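Local atomic coordinates of FAD linked oxidase-like protein (Myceliophthora thermophila, PDB entry 5L6G), a protein that oxidises the C1 hydroxyl of xylooligosaccharides and some other sugars to lactones, using bicovalently bound FAD and reducing molecular oxygen to hydrogen peroxide. Residues 251-256 with 409-414; 257-260 with 264-267; 343-348 with 431-436. One frame throughout, in Å; residues are numbered along the deposited sequence.

Interaction 1 (251-256 with 409-414); sequences KGWGAL and FLYELY. With XYP (beta-D-xylopyranose), chain H.
Trp253 of helix 246-261 reaches across to Phe409 and Tyr411, two residues on the helix-covered face of strand 409-417 in the antiparallel sheet of the substrate domain. From CB, with CG anti to the backbone N (chi1 -164°), the indole extends off the helix and presents its rim to the strand. Trp253 CD1 comes first, 4.2 Å from Phe409 CE2. Trp253 NE1 sits closer, 3.5 Å from Phe409 CE2, and the edge of the pyrrole ring faces the phenyl in an offset edge-to-face pair with planes at 79° and centroids 5.2 Å apart. Further out, Trp253 CZ2 meets Tyr411 rim to rim, 3.6 Å from Tyr411 CE2 and 3.4 Å from Tyr411 OH, and Trp253 CH2 lies 3.8 Å from Tyr411 CE2. The tyrosine hydroxyl has its polar partner in Thr349. Leu357, Val360 and Trp364 of helix 354-368 also pack on the indole. Next along the strand, Glu412 points to the other side of the sheet, where its OE1 accepts from O1 of the bound xylose, although the position of Glu412 OE1 is less certain. The strand thus has two chemistries: buried, largely apolar ring packing toward the helices, and a carboxylate that receives the substrate on the opposite face.

Interaction 2 (257-260 with 264-267); sequences QEWL and GMPE
Trp259 lies against Gly264 and Met265 where helix 246-261 ends and the chain turns through a short loop into strand 269-275, a helix-to-strand connection at the edge of the substrate domain. With CG anti to the backbone N (chi1 172°) and chi2 turning its face, the indole lies flat against the loop backbone. Gly264 CA sits over the five-membered ring in a CH-pi contact, 3.7 Å from its centroid and 21° off the normal, while the carbonyl carbon of Gly264 and the amide N of Met265 cover the same face nearer the rim. A CB on Gly264 would come too close to Trp259 NE1. Met265 approaches the far end of the ring system: its CB is 3.4 Å from Trp259 CH2, and its sulfur stands obliquely to the six-membered ring, SD 5.1 Å from the centroid, as a Met-aromatic contact. Leu260 runs beside Met265 and points the same way, with Leu260 CD1 3.7 Å from Met265 CB, so that this CB touches both the leucine and the indole. With alanine in place of Trp259, the loop would probably lose the surface on which Gly264 and Met265 rest, and the water now held by NE1 would be left without that donor. The backbones meet directly, Gly264 N donating to Trp259 O at 2.9 Å with an N-H...O angle of 146°. Two waters complete the join: one accepts from Met265 N and donates to Leu260 O, and the other accepts from Trp259 NE1 at 2.9 Å and donates to Gly264 O at 2.7 Å.

Interaction 3 (343-348 with 431-436); sequences YSKSLV and GWVHAF
Lys345 and Leu347 of strand 341-349 face Val433 and Phe436 of helix 426-437, which runs almost parallel to it; the axes of 343-348 and 431-436 approach to 9.6 Å at 10°. Before them in the strand, Tyr343 touches a bound xylose, and its hydroxyl accepts a hydrogen bond from Lys345 NZ, 3.1 Å from Tyr343 OH. Lys345 then sends its aliphatic chain across Val433, CD and CE each 3.7 Å from Val433 CG2. The chain bends at its last two torsions, which turns NZ away from the valine to salt bridges with Asp453 and Asp430. Ser346 turns away from the helix. Leu347 comes next, with CD1 over one face of the Phe436 ring in a CH-pi contact, 3.7 Å from the centroid and 26° off the normal. The methyl is offset toward the ring's attached end, lying 3.4 Å from Phe436 CG, while Leu347 CD2 packs more loosely at 4.2 Å from Val433 CG1. Phe436 continues this layer to Tyr411 on the neighbouring strand. Between 343-348 and 431-436 the contact is apolar, even for the lysine: its methylenes serve the packing, and its buried ammonium is probably stabilised as a cation by two aspartates and the tyrosine hydroxyl.

In the fold
Interactions 1 and 3 join helices to the eight-stranded antiparallel sheet; interaction 2 joins the end of helix 246-261 to the loop before strand 269-275. Interactions 1 and 2 share that helix, their centres 13 Å apart; Phe409 joins them, its CZ 3.5 Å from Gln257 CB. Interactions 1 and 3 lie on neighbouring strands, with Tyr411 N 2.8 Å from Leu347 O and Leu413 N 2.8 Å from Lys345 O; Tyr411 CE2 is 3.4 Å from Phe436 CE2. Interactions 2 and 3 do not touch, their nearest atoms about 8 Å apart. Glu412 of interaction 1 binds the active-site sugar with Thr154, Arg272 and Tyr451; the side chain of Lys345 is about 7 Å from a bound xylose.

Interaction 1 (251-256 with 409-414)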
ATOM      1  N   LYS A 251      -2.779  -8.799 -27.641  1.00 16.49           N
ATOM      2  CA  LYS A 251      -2.342 -10.184 -27.799  1.00 17.65           C
ATOM      3  C   LYS A 251      -1.374 -10.578 -26.686  1.00 16.74           C
ATOM      4  O   LYS A 251      -1.410 -11.719 -26.179  1.00 16.59           O
ATOM      5  CB  LYS A 251      -1.685 -10.369 -29.162  1.00 19.53           C
ATOM      6  CG  LYS A 251      -2.662 -10.311 -30.328  1.00 21.50           C
ATOM      7  CD  LYS A 251      -1.947 -10.204 -31.669  1.00 23.67           C
ATOM      8  CE  LYS A 251      -1.102 -11.439 -31.947  1.00 25.50           C
ATOM      9  NZ  LYS A 251      -0.004 -11.164 -32.924  1.00 27.65           N
ATOM     10  N   GLY A 252      -0.531  -9.626 -26.295  1.00 15.65           N
ATOM     11  CA  GLY A 252       0.473  -9.864 -25.253  1.00 15.04           C
ATOM     12  C   GLY A 252      -0.151 -10.046 -23.895  1.00 14.28           C
ATOM     13  O   GLY A 252       0.133 -10.994 -23.169  1.00 13.70           O
ATOM     14  N   TRP A 253      -1.040  -9.127 -23.553  1.00 13.79           N
ATOM     15  CA  TRP A 253      -1.725  -9.173 -22.291  1.00 13.41           C
ATOM     16  C   TRP A 253      -2.669 -10.352 -22.258  1.00 13.35           C
ATOM     17  O   TRP A 253      -2.791 -11.004 -21.227  1.00 13.17           O
ATOM     18  CB  TRP A 253      -2.487  -7.859 -22.096  1.00 13.50           C
ATOM     19  CG  TRP A 253      -2.969  -7.542 -20.736  1.00 13.43           C
ATOM     20  CD1 TRP A 253      -3.311  -8.399 -19.731  1.00 13.79           C
ATOM     21  CD2 TRP A 253      -3.243  -6.231 -20.255  1.00 13.40           C
ATOM     22  NE1 TRP A 253      -3.755  -7.691 -18.641  1.00 13.77           N
ATOM     23  CE2 TRP A 253      -3.741  -6.356 -18.951  1.00 13.36           C
ATOM     24  CE3 TRP A 253      -3.119  -4.955 -20.818  1.00 13.50           C
ATOM     25  CZ2 TRP A 253      -4.103  -5.250 -18.181  1.00 13.24           C
ATOM     26  CZ3 TRP A 253      -3.487  -3.860 -20.069  1.00 13.36           C
ATOM     27  CH2 TRP A 253      -3.958  -4.010 -18.754  1.00 13.20           C
ATOM     28  N   GLY A 254      -3.332 -10.634 -23.381  1.00 13.37           N
ATOM     29  CA  GLY A 254      -4.273 -11.750 -23.446  1.00 13.51           C
ATOM     30  C   GLY A 254      -3.546 -13.045 -23.121  1.00 13.74           C
ATOM     31  O   GLY A 254      -4.054 -13.885 -22.360  1.00 13.77           O
ATOM     32  N   ALA A 255      -2.350 -13.207 -23.694  1.00 13.67           N
ATOM     33  CA  ALA A 255      -1.537 -14.377 -23.413  1.00 14.02           C
ATOM     34  C   ALA A 255      -1.111 -14.405 -21.952  1.00 13.76           C
ATOM     35  O   ALA A 255      -1.147 -15.455 -21.324  1.00 13.62           O
ATOM     36  CB  ALA A 255      -0.310 -14.409 -24.292  1.00 14.49           C
ATOM     37  N   LEU A 256      -0.672 -13.251 -21.449  1.00 13.24           N
ATOM     38  CA  LEU A 256      -0.138 -13.170 -20.107  1.00 13.30           C
ATOM     39  C   LEU A 256      -1.194 -13.530 -19.059  1.00 13.40           C
ATOM     40  O   LEU A 256      -0.914 -14.271 -18.110  1.00 13.33           O
ATOM     41  CB  LEU A 256       0.412 -11.774 -19.847  1.00 13.06           C
ATOM     42  CG  LEU A 256       1.123 -11.503 -18.518  1.00 12.79           C
ATOM     43  CD1 LEU A 256       2.426 -12.292 -18.419  1.00 13.20           C
ATOM     44  CD2 LEU A 256       1.380 -10.018 -18.420  1.00 12.63           C
ATOM     45  N   PHE A 409      -5.269  -9.245 -11.131  1.00 10.23           N
ATOM     46  CA  PHE A 409      -4.316  -8.164 -11.382  1.00 10.02           C
ATOM     47  C   PHE A 409      -4.582  -7.015 -10.431  1.00 10.02           C
ATOM     48  O   PHE A 409      -5.730  -6.661 -10.170  1.00 10.35           O
ATOM     49  CB  PHE A 409      -4.446  -7.584 -12.796  1.00  9.94           C
ATOM     50  CG  PHE A 409      -4.064  -8.531 -13.890  1.00 10.15           C
ATOM     51  CD1 PHE A 409      -2.821  -9.138 -13.892  1.00 10.11           C
ATOM     52  CD2 PHE A 409      -4.948  -8.812 -14.916  1.00 10.26           C
ATOM     53  CE1 PHE A 409      -2.460  -9.993 -14.901  1.00 10.50           C
ATOM     54  CE2 PHE A 409      -4.604  -9.690 -15.913  1.00 10.62           C
ATOM     55  CZ  PHE A 409      -3.350 -10.274 -15.918  1.00 10.78           C
ATOM     56  N   LEU A 410      -3.493  -6.435  -9.956  1.00 10.15           N
ATOM     57  CA  LEU A 410      -3.490  -5.184  -9.229  1.00 10.12           C
ATOM     58  C   LEU A 410      -2.740  -4.142 -10.035  1.00 10.05           C
ATOM     59  O   LEU A 410      -1.664  -4.400 -10.609  1.00 10.12           O
ATOM     60  CB  LEU A 410      -2.815  -5.387  -7.880  1.00 10.33           C
ATOM     61  CG  LEU A 410      -2.489  -4.197  -7.007  1.00 10.27           C
ATOM     62  CD1 LEU A 410      -3.792  -3.559  -6.568  1.00 10.45           C
ATOM     63  CD2 LEU A 410      -1.642  -4.638  -5.806  1.00 10.42           C
ATOM     64  N   TYR A 411      -3.284  -2.938 -10.051  1.00 10.03           N
ATOM     65  CA  TYR A 411      -2.755  -1.887 -10.891  1.00 10.27           C
ATOM     66  C   TYR A 411      -2.455  -0.632 -10.099  1.00 10.68           C
ATOM     67  O   TYR A 411      -3.226  -0.253  -9.205  1.00 11.24           O
ATOM     68  CB  TYR A 411      -3.765  -1.482 -11.943  1.00 10.08           C
ATOM     69  CG  TYR A 411      -4.318  -2.564 -12.838  1.00 10.04           C
ATOM     70  CD1 TYR A 411      -5.236  -3.497 -12.355  1.00 10.21           C
ATOM     71  CD2 TYR A 411      -3.982  -2.615 -14.174  1.00 10.26           C
ATOM     72  CE1 TYR A 411      -5.813  -4.444 -13.171  1.00 10.36           C
ATOM     73  CE2 TYR A 411      -4.549  -3.560 -15.013  1.00 10.55           C
ATOM     74  CZ  TYR A 411      -5.466  -4.472 -14.512  1.00 10.52           C
ATOM     75  OH  TYR A 411      -6.031  -5.420 -15.327  1.00 10.84           O
ATOM     76  N   GLU A 412      -1.351   0.013 -10.469  1.00 11.02           N
ATOM     77  CA  GLU A 412      -1.054   1.352 -10.044  1.00 11.75           C
ATOM     78  C   GLU A 412      -0.940   2.197 -11.313  1.00 11.64           C
ATOM     79  O   GLU A 412      -0.181   1.846 -12.218  1.00 11.59           O
ATOM     80  CB  GLU A 412       0.261   1.432  -9.273  1.00 12.01           C
ATOM     81  CG  GLU A 412       0.506   2.816  -8.686  1.00 12.91           C
ATOM     82  CD  GLU A 412       1.835   2.940  -7.962  1.00 14.06           C
ATOM     83  OE1 GLU A 412       2.680   2.003  -8.038  1.00 14.20           O
ATOM     84  OE2 GLU A 412       2.040   4.004  -7.337  1.00 15.39           O
ATOM     85  N   LEU A 413      -1.701   3.287 -11.361  1.00 11.70           N
ATOM     86  CA  LEU A 413      -1.618   4.259 -12.440  1.00 12.32           C
ATOM     87  C   LEU A 413      -1.150   5.564 -11.830  1.00 12.31           C
ATOM     88  O   LEU A 413      -1.716   6.041 -10.868  1.00 11.83           O
ATOM     89  CB  LEU A 413      -2.957   4.454 -13.156  1.00 12.97           C
ATOM     90  CG  LEU A 413      -3.650   3.257 -13.834  1.00 13.69           C
ATOM     91  CD1 LEU A 413      -4.397   2.399 -12.838  1.00 14.24           C
ATOM     92  CD2 LEU A 413      -4.615   3.724 -14.918  1.00 14.41           C
ATOM     93  N   TYR A 414      -0.099   6.138 -12.399  1.00 12.63           N
ATOM     94  CA  TYR A 414       0.631   7.213 -11.738  1.00 12.64           C
ATOM     95  C   TYR A 414       0.942   8.284 -12.749  1.00 12.81           C
ATOM     96  O   TYR A 414       1.489   8.000 -13.807  1.00 13.46           O
ATOM     97  CB  TYR A 414       1.916   6.650 -11.155  1.00 12.53           C
ATOM     98  CG  TYR A 414       2.539   7.421 -10.019  1.00 12.61           C
ATOM     99  CD1 TYR A 414       2.221   7.118  -8.700  1.00 12.37           C
ATOM    100  CD2 TYR A 414       3.504   8.389 -10.244  1.00 13.05           C
ATOM    101  CE1 TYR A 414       2.812   7.790  -7.643  1.00 12.60           C
ATOM    102  CE2 TYR A 414       4.105   9.065  -9.182  1.00 13.16           C
ATOM    103  CZ  TYR A 414       3.754   8.742  -7.884  1.00 12.87           C
ATOM    104  OH  TYR A 414       4.350   9.362  -6.820  1.00 12.80           O
TER
HETATM  105  O1  XYP H 509       3.831  -0.122  -6.486  1.00 35.63           O
HETATM  106  C1  XYP H 509       4.859   0.810  -6.158  1.00 32.88           C
HETATM  107  C2  XYP H 509       6.116   0.468  -6.957  1.00 32.75           C
HETATM  108  C3  XYP H 509       7.180   1.547  -6.799  1.00 33.05           C
HETATM  109  C4  XYP H 509       6.591   2.917  -7.118  1.00 32.92           C
HETATM  110  C5  XYP H 509       5.320   3.171  -6.297  1.00 32.40           C
HETATM  111  O2  XYP H 509       6.616  -0.779  -6.473  1.00 27.57           O
HETATM  112  O3  XYP H 509       8.336   1.241  -7.598  1.00 34.47           O
HETATM  113  O4  XYP H 509       7.530   3.944  -6.777  1.00 31.47           O
HETATM  114  O5  XYP H 509       4.378   2.113  -6.447  1.00 34.32           O

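Interaction 2 (257-260 with 264-267)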
ATOM      1  N   GLN A 257      -2.405 -12.988 -19.203  1.00 13.37           N
ATOM      2  CA  GLN A 257      -3.452 -13.303 -18.236  1.00 13.22           C
ATOM      3  C   GLN A 257      -3.872 -14.759 -18.282  1.00 13.67           C
ATOM      4  O   GLN A 257      -4.144 -15.352 -17.237  1.00 13.67           O
ATOM      5  CB  GLN A 257      -4.667 -12.389 -18.392  1.00 13.15           C
ATOM      6  CG  GLN A 257      -5.517 -12.591 -19.613  1.00 13.55           C
ATOM      7  CD  GLN A 257      -6.597 -11.539 -19.711  1.00 13.51           C
ATOM      8  OE1 GLN A 257      -6.651 -10.600 -18.891  1.00 13.07           O
ATOM      9  NE2 GLN A 257      -7.476 -11.685 -20.714  1.00 13.85           N
ATOM     10  N   GLU A 258      -3.939 -15.332 -19.479  1.00 14.12           N
ATOM     11  CA  GLU A 258      -4.280 -16.737 -19.618  1.00 14.94           C
ATOM     12  C   GLU A 258      -3.196 -17.606 -18.945  1.00 14.76           C
ATOM     13  O   GLU A 258      -3.513 -18.532 -18.192  1.00 14.99           O
ATOM     14  CB  GLU A 258      -4.482 -17.081 -21.105  1.00 15.80           C
ATOM     15  CG  GLU A 258      -4.982 -18.474 -21.377  1.00 17.01           C
ATOM     16  CD  GLU A 258      -5.171 -18.758 -22.865  1.00 18.10           C
ATOM     17  OE1 GLU A 258      -5.550 -17.829 -23.612  1.00 18.46           O
ATOM     18  OE2 GLU A 258      -4.964 -19.933 -23.265  1.00 19.53           O
ATOM     19  N   TRP A 259      -1.931 -17.254 -19.159  1.00 14.28           N
ATOM     20  CA  TRP A 259      -0.811 -17.948 -18.512  1.00 14.33           C
ATOM     21  C   TRP A 259      -0.933 -17.863 -16.983  1.00 14.04           C
ATOM     22  O   TRP A 259      -0.837 -18.867 -16.299  1.00 14.31           O
ATOM     23  CB  TRP A 259       0.504 -17.340 -18.983  1.00 14.18           C
ATOM     24  CG  TRP A 259       1.746 -17.778 -18.295  1.00 14.29           C
ATOM     25  CD1 TRP A 259       2.456 -18.928 -18.517  1.00 14.94           C
ATOM     26  CD2 TRP A 259       2.453 -17.057 -17.283  1.00 13.90           C
ATOM     27  NE1 TRP A 259       3.566 -18.960 -17.688  1.00 14.90           N
ATOM     28  CE2 TRP A 259       3.581 -17.826 -16.926  1.00 14.31           C
ATOM     29  CE3 TRP A 259       2.244 -15.828 -16.650  1.00 13.32           C
ATOM     30  CZ2 TRP A 259       4.496 -17.407 -15.958  1.00 14.23           C
ATOM     31  CZ3 TRP A 259       3.141 -15.411 -15.685  1.00 13.17           C
ATOM     32  CH2 TRP A 259       4.264 -16.195 -15.355  1.00 13.59           C
ATOM     33  N   LEU A 260      -1.167 -16.670 -16.457  1.00 13.57           N
ATOM     34  CA  LEU A 260      -1.234 -16.492 -15.005  1.00 13.41           C
ATOM     35  C   LEU A 260      -2.428 -17.247 -14.427  1.00 13.82           C
ATOM     36  O   LEU A 260      -2.319 -17.980 -13.450  1.00 14.18           O
ATOM     37  CB  LEU A 260      -1.329 -15.007 -14.638  1.00 12.75           C
ATOM     38  CG  LEU A 260      -1.328 -14.654 -13.146  1.00 12.64           C
ATOM     39  CD1 LEU A 260      -0.043 -15.085 -12.470  1.00 12.88           C
ATOM     40  CD2 LEU A 260      -1.542 -13.165 -12.987  1.00 12.26           C
ATOM     41  N   GLY A 264       0.593 -20.628 -14.516  1.00 16.04           N
ATOM     42  CA  GLY A 264       1.884 -20.580 -15.176  1.00 16.10           C
ATOM     43  C   GLY A 264       2.994 -20.005 -14.307  1.00 15.75           C
ATOM     44  O   GLY A 264       4.166 -20.324 -14.493  1.00 15.99           O
ATOM     45  N   MET A 265       2.629 -19.126 -13.384  1.00 15.20           N
ATOM     46  CA  MET A 265       3.613 -18.435 -12.544  1.00 14.88           C
ATOM     47  C   MET A 265       3.902 -19.215 -11.271  1.00 15.10           C
ATOM     48  O   MET A 265       3.029 -19.386 -10.437  1.00 14.82           O
ATOM     49  CB  MET A 265       3.157 -17.005 -12.206  1.00 14.29           C
ATOM     50  CG  MET A 265       4.311 -16.149 -11.706  1.00 14.26           C
ATOM     51  SD  MET A 265       4.129 -14.357 -11.779  1.00 14.20           S
ATOM     52  CE  MET A 265       3.306 -14.084 -10.236  1.00 13.46           C
ATOM     53  N   PRO A 266       5.141 -19.671 -11.104  1.00 15.46           N
ATOM     54  CA  PRO A 266       5.378 -20.506  -9.939  1.00 16.20           C
ATOM     55  C   PRO A 266       5.454 -19.671  -8.664  1.00 16.03           C
ATOM     56  O   PRO A 266       5.634 -18.439  -8.721  1.00 15.21           O
ATOM     57  CB  PRO A 266       6.698 -21.197 -10.279  1.00 16.80           C
ATOM     58  CG  PRO A 266       7.396 -20.199 -11.137  1.00 16.46           C
ATOM     59  CD  PRO A 266       6.312 -19.630 -11.992  1.00 15.89           C
ATOM     60  N   GLU A 267       5.291 -20.333  -7.528  1.00 16.63           N
ATOM     61  CA  GLU A 267       5.248 -19.643  -6.248  1.00 16.78           C
ATOM     62  C   GLU A 267       6.460 -18.748  -6.019  1.00 16.40           C
ATOM     63  O   GLU A 267       6.310 -17.663  -5.471  1.00 15.90           O
ATOM     64  CB  GLU A 267       5.116 -20.639  -5.094  1.00 18.08           C
ATOM     65  CG  GLU A 267       3.790 -21.383  -5.070  1.00 18.91           C
ATOM     66  CD  GLU A 267       3.588 -22.205  -3.812  1.00 20.65           C
ATOM     67  OE1 GLU A 267       4.336 -22.015  -2.822  1.00 21.52           O
ATOM     68  OE2 GLU A 267       2.665 -23.046  -3.809  1.00 21.90           O
TER
HETATM   69  O   HOH W   1       5.167 -21.212 -16.851  1.00 17.29           O
HETATM   70  O   HOH W   2       0.008 -18.644 -12.029  1.00 14.02           O

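Interaction 3 (343-348 with 431-436)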
ATOM      1  N   TYR A 343      -0.884  12.673  -9.614  1.00 10.60           N
ATOM      2  CA  TYR A 343      -2.192  12.069  -9.424  1.00 10.26           C
ATOM      3  C   TYR A 343      -2.040  10.580  -9.662  1.00 10.19           C
ATOM      4  O   TYR A 343      -1.231  10.184 -10.469  1.00 10.36           O
ATOM      5  CB  TYR A 343      -3.234  12.653 -10.382  1.00 10.27           C
ATOM      6  CG  TYR A 343      -4.604  12.035 -10.213  1.00  9.91           C
ATOM      7  CD1 TYR A 343      -5.204  11.973  -8.980  1.00  9.72           C
ATOM      8  CD2 TYR A 343      -5.310  11.529 -11.295  1.00  9.93           C
ATOM      9  CE1 TYR A 343      -6.462  11.414  -8.809  1.00  9.63           C
ATOM     10  CE2 TYR A 343      -6.577  10.974 -11.138  1.00  9.78           C
ATOM     11  CZ  TYR A 343      -7.147  10.921  -9.880  1.00  9.72           C
ATOM     12  OH  TYR A 343      -8.402  10.368  -9.675  1.00  9.78           O
ATOM     13  N   SER A 344      -2.798   9.770  -8.934  1.00 10.19           N
ATOM     14  CA  SER A 344      -2.705   8.327  -9.089  1.00 10.03           C
ATOM     15  C   SER A 344      -4.049   7.658  -8.931  1.00 10.16           C
ATOM     16  O   SER A 344      -4.940   8.163  -8.250  1.00 10.23           O
ATOM     17  CB  SER A 344      -1.694   7.756  -8.094  1.00  9.91           C
ATOM     18  OG  SER A 344      -1.682   6.347  -8.107  1.00  9.95           O
ATOM     19  N   LYS A 345      -4.209   6.544  -9.634  1.00 10.05           N
ATOM     20  CA  LYS A 345      -5.384   5.710  -9.507  1.00  9.96           C
ATOM     21  C   LYS A 345      -4.912   4.273  -9.368  1.00  9.93           C
ATOM     22  O   LYS A 345      -3.720   3.938  -9.591  1.00 10.02           O
ATOM     23  CB  LYS A 345      -6.314   5.866 -10.715  1.00 10.08           C
ATOM     24  CG  LYS A 345      -6.870   7.264 -10.914  1.00 10.25           C
ATOM     25  CD  LYS A 345      -7.957   7.344 -11.986  1.00 10.40           C
ATOM     26  CE  LYS A 345      -9.342   6.929 -11.501  1.00 10.55           C
ATOM     27  NZ  LYS A 345     -10.065   7.930 -10.661  1.00 10.77           N
ATOM     28  N   SER A 346      -5.843   3.428  -8.950  1.00  9.98           N
ATOM     29  CA  SER A 346      -5.593   2.017  -8.871  1.00 10.02           C
ATOM     30  C   SER A 346      -6.772   1.239  -9.396  1.00 10.10           C
ATOM     31  O   SER A 346      -7.868   1.795  -9.649  1.00 10.22           O
ATOM     32  CB  SER A 346      -5.360   1.641  -7.409  1.00  9.99           C
ATOM     33  OG  SER A 346      -6.580   1.608  -6.708  1.00 10.31           O
ATOM     34  N   LEU A 347      -6.539  -0.054  -9.555  1.00  9.92           N
ATOM     35  CA  LEU A 347      -7.563  -0.989  -9.880  1.00 10.46           C
ATOM     36  C   LEU A 347      -7.128  -2.361  -9.401  1.00 10.46           C
ATOM     37  O   LEU A 347      -5.930  -2.652  -9.258  1.00 10.12           O
ATOM     38  CB  LEU A 347      -7.777  -1.090 -11.400  1.00 11.05           C
ATOM     39  CG  LEU A 347      -8.801  -0.233 -12.125  1.00 11.67           C
ATOM     40  CD1 LEU A 347      -8.718  -0.594 -13.600  1.00 12.05           C
ATOM     41  CD2 LEU A 347     -10.205  -0.458 -11.638  1.00 11.93           C
ATOM     42  N   VAL A 348      -8.139  -3.177  -9.155  1.00 10.82           N
ATOM     43  CA  VAL A 348      -8.009  -4.616  -9.051  1.00 10.68           C
ATOM     44  C   VAL A 348      -9.005  -5.145 -10.062  1.00 10.62           C
ATOM     45  O   VAL A 348     -10.144  -4.675 -10.121  1.00 10.66           O
ATOM     46  CB  VAL A 348      -8.376  -5.112  -7.651  1.00 10.85           C
ATOM     47  CG1 VAL A 348      -8.345  -6.636  -7.584  1.00 11.10           C
ATOM     48  CG2 VAL A 348      -7.416  -4.516  -6.628  1.00 10.70           C
ATOM     49  N   GLY A 431      -9.945   8.591 -17.577  1.00 11.99           N
ATOM     50  CA  GLY A 431     -10.384   8.010 -18.820  1.00 12.14           C
ATOM     51  C   GLY A 431      -9.825   6.603 -18.973  1.00 12.13           C
ATOM     52  O   GLY A 431     -10.498   5.709 -19.488  1.00 11.91           O
ATOM     53  N   TRP A 432      -8.600   6.405 -18.510  1.00 11.83           N
ATOM     54  CA  TRP A 432      -7.971   5.096 -18.627  1.00 12.05           C
ATOM     55  C   TRP A 432      -8.721   4.085 -17.772  1.00 12.19           C
ATOM     56  O   TRP A 432      -9.008   2.978 -18.222  1.00 12.54           O
ATOM     57  CB  TRP A 432      -6.503   5.139 -18.197  1.00 11.72           C
ATOM     58  CG  TRP A 432      -5.665   4.144 -18.926  1.00 11.75           C
ATOM     59  CD1 TRP A 432      -6.098   3.100 -19.661  1.00 11.97           C
ATOM     60  CD2 TRP A 432      -4.240   4.118 -18.983  1.00 11.77           C
ATOM     61  NE1 TRP A 432      -5.025   2.418 -20.210  1.00 12.23           N
ATOM     62  CE2 TRP A 432      -3.871   3.030 -19.801  1.00 11.99           C
ATOM     63  CE3 TRP A 432      -3.241   4.921 -18.442  1.00 11.68           C
ATOM     64  CZ2 TRP A 432      -2.543   2.725 -20.086  1.00 12.17           C
ATOM     65  CZ3 TRP A 432      -1.921   4.609 -18.716  1.00 12.06           C
ATOM     66  CH2 TRP A 432      -1.584   3.529 -19.531  1.00 12.10           C
ATOM     67  N   VAL A 433      -9.082   4.480 -16.550  1.00 12.30           N
ATOM     68  CA  VAL A 433      -9.822   3.571 -15.683  1.00 12.62           C
ATOM     69  C   VAL A 433     -11.197   3.228 -16.282  1.00 13.41           C
ATOM     70  O   VAL A 433     -11.614   2.065 -16.269  1.00 13.02           O
ATOM     71  CB  VAL A 433      -9.917   4.108 -14.240  1.00 12.26           C
ATOM     72  CG1 VAL A 433     -10.915   3.317 -13.433  1.00 12.31           C
ATOM     73  CG2 VAL A 433      -8.553   4.020 -13.584  1.00 11.97           C
ATOM     74  N   HIS A 434     -11.859   4.226 -16.852  1.00 14.65           N
ATOM     75  CA  HIS A 434     -13.120   4.009 -17.559  1.00 16.60           C
ATOM     76  C   HIS A 434     -13.022   2.943 -18.660  1.00 15.37           C
ATOM     77  O   HIS A 434     -13.961   2.201 -18.883  1.00 14.87           O
ATOM     78  CB  HIS A 434     -13.617   5.304 -18.163  1.00 19.03           C
ATOM     79  CG  HIS A 434     -15.025   5.234 -18.668  1.00 23.01           C
ATOM     80  ND1 HIS A 434     -16.117   5.402 -17.844  1.00 25.20           N
ATOM     81  CD2 HIS A 434     -15.520   5.063 -19.918  1.00 25.71           C
ATOM     82  CE1 HIS A 434     -17.226   5.314 -18.559  1.00 26.56           C
ATOM     83  NE2 HIS A 434     -16.892   5.112 -19.821  1.00 26.88           N
ATOM     84  N   ALA A 435     -11.879   2.864 -19.336  1.00 14.65           N
ATOM     85  CA  ALA A 435     -11.672   1.846 -20.367  1.00 14.48           C
ATOM     86  C   ALA A 435     -11.733   0.436 -19.774  1.00 13.90           C
ATOM     87  O   ALA A 435     -12.124  -0.507 -20.465  1.00 14.21           O
ATOM     88  CB  ALA A 435     -10.339   2.053 -21.094  1.00 14.36           C
ATOM     89  N   PHE A 436     -11.339   0.279 -18.516  1.00 13.12           N
ATOM     90  CA  PHE A 436     -11.461  -1.015 -17.837  1.00 12.82           C
ATOM     91  C   PHE A 436     -12.888  -1.231 -17.350  1.00 13.24           C
ATOM     92  O   PHE A 436     -13.522  -2.256 -17.634  1.00 13.32           O
ATOM     93  CB  PHE A 436     -10.525  -1.129 -16.616  1.00 12.43           C
ATOM     94  CG  PHE A 436      -9.044  -1.136 -16.926  1.00 11.96           C
ATOM     95  CD1 PHE A 436      -8.348   0.048 -17.128  1.00 11.73           C
ATOM     96  CD2 PHE A 436      -8.324  -2.332 -16.919  1.00 11.83           C
ATOM     97  CE1 PHE A 436      -6.990   0.047 -17.340  1.00 11.50           C
ATOM     98  CE2 PHE A 436      -6.962  -2.345 -17.131  1.00 11.64           C
ATOM     99  CZ  PHE A 436      -6.287  -1.162 -17.350  1.00 11.69           C
TER